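Long-range contact in biofilm-associated surface protein (Staphylococcus aureus, PDB 7C7U), which takes part in biofilm formation as a calcium-binding, cell wall-anchored surface protein, and probably acts as a switch that modulates functional amyloid formation: residues A[535-546]-A[559-570]. Residues are numbered along the deposited sequence; the frame is centred on the assembly and turned at random.
Sequences QIVVNGTSGSTV and VTIPADDTSAAI
Strand 535-539 pairs antiparallel with strand 567-570, and strand 545-546 likewise with 559-560, in the C-terminal beta domain. Each segment passes from one sheet to the other, so the two run together between the layers. In the first ladder Ile536 faces Ile570 and Val538 faces Ala568, each pair joined by two backbone bonds. Gly540 N continues this ladder with a bond to Thr566 O (2.9 Å). In the second, Val546 pairs with Val559, and Ile561 N gives an almost straight bond to Ser544 O (178°). The two layers form a beta sandwich, and the apolar side chains between them meet in its interior. There Val538 CG2 touches Val559 CG1 (3.7 Å). Ile561 fills the end of this core where both segments change sheets. With CG1 anti to the carbonyl carbon (chi1 -67°), its CG1-CD1 arm turns toward Gly540 and Val546. Ile561 CD1 packs tightly on Gly540 CA (3.5 Å) and against Val546 CG2 (3.5 Å). A type II turn, Thr541 to Ser544, reverses the first segment. Ser544 OG closes it with a bond to Thr541 O (2.7 Å), in the carbonyl plane. The single Ser542 hydroxyl proton can go to Pro562 O (2.6 Å from OG) or to Ala563 O (2.8 Å). The Asp445 carboxylate accepts hydrogen bonds from Ser542 N and Thr541 OG1, and Thr566 OG1 is hydrogen-bonded to Ser449, tying these loops to the preceding domain.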
loop_
_atom_site.group_PDB
_atom_site.type_symbol
_atom_site.label_atom_id
_atom_site.label_comp_id
_atom_site.label_asym_id
_atom_site.label_seq_id
_atom_site.Cartn_x
_atom_site.Cartn_y
_atom_site.Cartn_z
ATOM N N GLN A 535 -9.976 -34.364 -2.572
ATOM C CA GLN A 535 -9.723 -35.232 -1.432
ATOM C C GLN A 535 -10.030 -34.486 -0.144
ATOM O O GLN A 535 -9.877 -33.263 -0.064
ATOM C CB GLN A 535 -8.282 -35.769 -1.410
ATOM C CG GLN A 535 -7.215 -34.721 -1.165
ATOM C CD GLN A 535 -5.820 -35.301 -1.252
ATOM O OE1 GLN A 535 -5.644 -36.521 -1.263
ATOM N NE2 GLN A 535 -4.817 -34.430 -1.319
ATOM N N ILE A 536 -10.486 -35.238 0.855
ATOM C CA ILE A 536 -10.808 -34.723 2.183
ATOM C C ILE A 536 -9.848 -35.374 3.174
ATOM O O ILE A 536 -9.959 -36.575 3.453
ATOM C CB ILE A 536 -12.268 -35.004 2.568
ATOM C CG1 ILE A 536 -13.219 -34.508 1.476
ATOM C CG2 ILE A 536 -12.604 -34.369 3.906
ATOM C CD1 ILE A 536 -14.691 -34.660 1.834
ATOM N N VAL A 537 -8.914 -34.589 3.711
ATOM C CA VAL A 537 -7.957 -35.094 4.691
ATOM C C VAL A 537 -8.577 -35.044 6.085
ATOM O O VAL A 537 -9.129 -34.014 6.497
ATOM C CB VAL A 537 -6.649 -34.290 4.641
ATOM C CG1 VAL A 537 -5.603 -34.928 5.561
ATOM C CG2 VAL A 537 -6.136 -34.189 3.206
ATOM N N VAL A 538 -8.481 -36.160 6.816
ATOM C CA VAL A 538 -9.002 -36.269 8.174
ATOM C C VAL A 538 -7.874 -36.686 9.114
ATOM O O VAL A 538 -6.906 -37.338 8.712
ATOM C CB VAL A 538 -10.181 -37.267 8.273
ATOM C CG1 VAL A 538 -11.385 -36.751 7.515
ATOM C CG2 VAL A 538 -9.760 -38.657 7.774
ATOM N N ASN A 539 -8.014 -36.289 10.379
ATOM C CA ASN A 539 -7.074 -36.604 11.450
ATOM C C ASN A 539 -7.810 -37.349 12.554
ATOM O O ASN A 539 -8.960 -37.027 12.870
ATOM C CB ASN A 539 -6.430 -35.333 12.022
ATOM C CG ASN A 539 -5.936 -34.397 10.937
ATOM O OD1 ASN A 539 -4.948 -34.682 10.271
ATOM N ND2 ASN A 539 -6.643 -33.291 10.735
ATOM N N GLY A 540 -7.146 -38.335 13.141
ATOM C CA GLY A 540 -7.776 -39.138 14.180
ATOM C C GLY A 540 -6.810 -40.186 14.673
ATOM O O GLY A 540 -5.706 -40.359 14.139
ATOM N N THR A 541 -7.233 -40.889 15.714
ATOM C CA THR A 541 -6.323 -41.844 16.322
ATOM C C THR A 541 -6.010 -42.995 15.361
ATOM O O THR A 541 -6.835 -43.413 14.540
ATOM C CB THR A 541 -6.884 -42.364 17.646
ATOM O OG1 THR A 541 -5.884 -43.157 18.291
ATOM C CG2 THR A 541 -8.113 -43.200 17.422
ATOM N N SER A 542 -4.797 -43.513 15.485
ATOM C CA SER A 542 -4.332 -44.547 14.577
ATOM C C SER A 542 -5.176 -45.813 14.737
ATOM O O SER A 542 -5.553 -46.198 15.850
ATOM C CB SER A 542 -2.856 -44.828 14.853
ATOM O OG SER A 542 -2.343 -45.799 13.970
ATOM N N GLY A 543 -5.495 -46.448 13.607
ATOM C CA GLY A 543 -6.328 -47.631 13.593
ATOM C C GLY A 543 -7.821 -47.387 13.701
ATOM O O GLY A 543 -8.596 -48.339 13.558
ATOM N N SER A 544 -8.259 -46.158 13.960
ATOM C CA SER A 544 -9.677 -45.842 13.891
ATOM C C SER A 544 -10.095 -45.615 12.442
ATOM O O SER A 544 -9.301 -45.188 11.603
ATOM C CB SER A 544 -10.005 -44.600 14.726
ATOM O OG SER A 544 -9.547 -43.411 14.093
ATOM N N THR A 545 -11.354 -45.911 12.152
ATOM C CA THR A 545 -11.915 -45.643 10.839
ATOM C C THR A 545 -12.796 -44.403 10.933
ATOM O O THR A 545 -13.711 -44.346 11.761
ATOM C CB THR A 545 -12.701 -46.850 10.323
ATOM O OG1 THR A 545 -11.807 -47.957 10.151
ATOM C CG2 THR A 545 -13.366 -46.532 8.992
ATOM N N VAL A 546 -12.512 -43.418 10.086
ATOM C CA VAL A 546 -13.200 -42.130 10.086
ATOM C C VAL A 546 -14.128 -42.063 8.881
ATOM O O VAL A 546 -13.710 -42.342 7.749
ATOM C CB VAL A 546 -12.201 -40.961 10.064
ATOM C CG1 VAL A 546 -12.944 -39.618 10.102
ATOM C CG2 VAL A 546 -11.244 -41.067 11.221
ATOM N N VAL A 559 -12.327 -43.848 5.673
ATOM C CA VAL A 559 -10.925 -44.248 5.620
ATOM C C VAL A 559 -10.498 -44.722 7.002
ATOM O O VAL A 559 -10.919 -44.173 8.025
ATOM C CB VAL A 559 -10.022 -43.103 5.102
ATOM C CG1 VAL A 559 -9.952 -41.966 6.102
ATOM C CG2 VAL A 559 -8.633 -43.623 4.758
ATOM N N THR A 560 -9.683 -45.773 7.017
ATOM C CA THR A 560 -9.011 -46.223 8.225
ATOM C C THR A 560 -7.651 -45.546 8.317
ATOM O O THR A 560 -6.888 -45.538 7.347
ATOM C CB THR A 560 -8.855 -47.747 8.228
ATOM O OG1 THR A 560 -10.125 -48.354 8.506
ATOM C CG2 THR A 560 -7.839 -48.189 9.276
ATOM N N ILE A 561 -7.358 -44.979 9.476
ATOM C CA ILE A 561 -6.092 -44.277 9.691
ATOM C C ILE A 561 -4.990 -45.307 9.947
ATOM O O ILE A 561 -5.183 -46.213 10.781
ATOM C CB ILE A 561 -6.223 -43.291 10.850
ATOM C CG1 ILE A 561 -7.188 -42.174 10.437
ATOM C CG2 ILE A 561 -4.863 -42.718 11.245
ATOM C CD1 ILE A 561 -7.761 -41.426 11.573
ATOM N N PRO A 562 -3.863 -45.224 9.231
ATOM C CA PRO A 562 -2.850 -46.289 9.287
ATOM C C PRO A 562 -2.071 -46.312 10.598
ATOM O O PRO A 562 -2.106 -45.384 11.412
ATOM C CB PRO A 562 -1.932 -45.975 8.099
ATOM C CG PRO A 562 -2.162 -44.535 7.789
ATOM C CD PRO A 562 -3.589 -44.252 8.157
ATOM N N ALA A 563 -1.304 -47.405 10.748
ATOM C CA ALA A 563 -0.831 -47.877 12.048
ATOM C C ALA A 563 0.144 -46.922 12.727
ATOM O O ALA A 563 0.218 -46.902 13.963
ATOM C CB ALA A 563 -0.178 -49.248 11.893
ATOM N N ASP A 564 0.898 -46.132 11.965
ATOM C CA ASP A 564 1.938 -45.292 12.543
ATOM C C ASP A 564 1.723 -43.830 12.158
ATOM O O ASP A 564 2.683 -43.074 11.995
ATOM C CB ASP A 564 3.316 -45.775 12.089
ATOM C CG ASP A 564 4.320 -45.869 13.232
ATOM O OD1 ASP A 564 4.148 -46.758 14.098
ATOM O OD2 ASP A 564 5.291 -45.078 13.254
ATOM N N ASP A 565 0.461 -43.426 12.019
ATOM C CA ASP A 565 0.113 -42.064 11.632
ATOM C C ASP A 565 -1.214 -41.701 12.282
ATOM O O ASP A 565 -1.896 -42.550 12.863
ATOM C CB ASP A 565 0.029 -41.907 10.112
ATOM C CG ASP A 565 0.451 -40.517 9.643
ATOM O OD1 ASP A 565 0.356 -39.547 10.437
ATOM O OD2 ASP A 565 0.894 -40.403 8.483
ATOM N N THR A 566 -1.580 -40.419 12.184
ATOM C CA THR A 566 -2.848 -39.958 12.734
ATOM C C THR A 566 -3.588 -39.069 11.740
ATOM O O THR A 566 -4.395 -38.228 12.133
ATOM C CB THR A 566 -2.648 -39.238 14.069
ATOM O OG1 THR A 566 -1.643 -38.235 13.928
ATOM C CG2 THR A 566 -2.196 -40.241 15.153
ATOM N N SER A 567 -3.318 -39.249 10.450
ATOM C CA SER A 567 -4.051 -38.561 9.397
ATOM C C SER A 567 -4.155 -39.490 8.197
ATOM O O SER A 567 -3.288 -40.344 7.973
ATOM C CB SER A 567 -3.386 -37.226 9.020
ATOM O OG SER A 567 -2.530 -37.393 7.908
ATOM N N ALA A 568 -5.256 -39.356 7.463
ATOM C CA ALA A 568 -5.511 -40.177 6.289
ATOM C C ALA A 568 -6.316 -39.366 5.284
ATOM O O ALA A 568 -6.768 -38.254 5.570
ATOM C CB ALA A 568 -6.242 -41.470 6.660
ATOM N N ALA A 569 -6.532 -39.958 4.111
ATOM C CA ALA A 569 -7.160 -39.272 2.993
ATOM C C ALA A 569 -8.428 -39.994 2.562
ATOM O O ALA A 569 -8.493 -41.228 2.569
ATOM C CB ALA A 569 -6.202 -39.171 1.806
ATOM N N ILE A 570 -9.438 -39.213 2.200
ATOM C CA ILE A 570 -10.632 -39.709 1.533
ATOM C C ILE A 570 -10.666 -39.132 0.124
ATOM O O ILE A 570 -10.425 -37.938 -0.069
ATOM C CB ILE A 570 -11.897 -39.325 2.324
ATOM C CG1 ILE A 570 -11.869 -39.982 3.704
ATOM C CG2 ILE A 570 -13.145 -39.704 1.559
ATOM C CD1 ILE A 570 -13.120 -39.771 4.499
#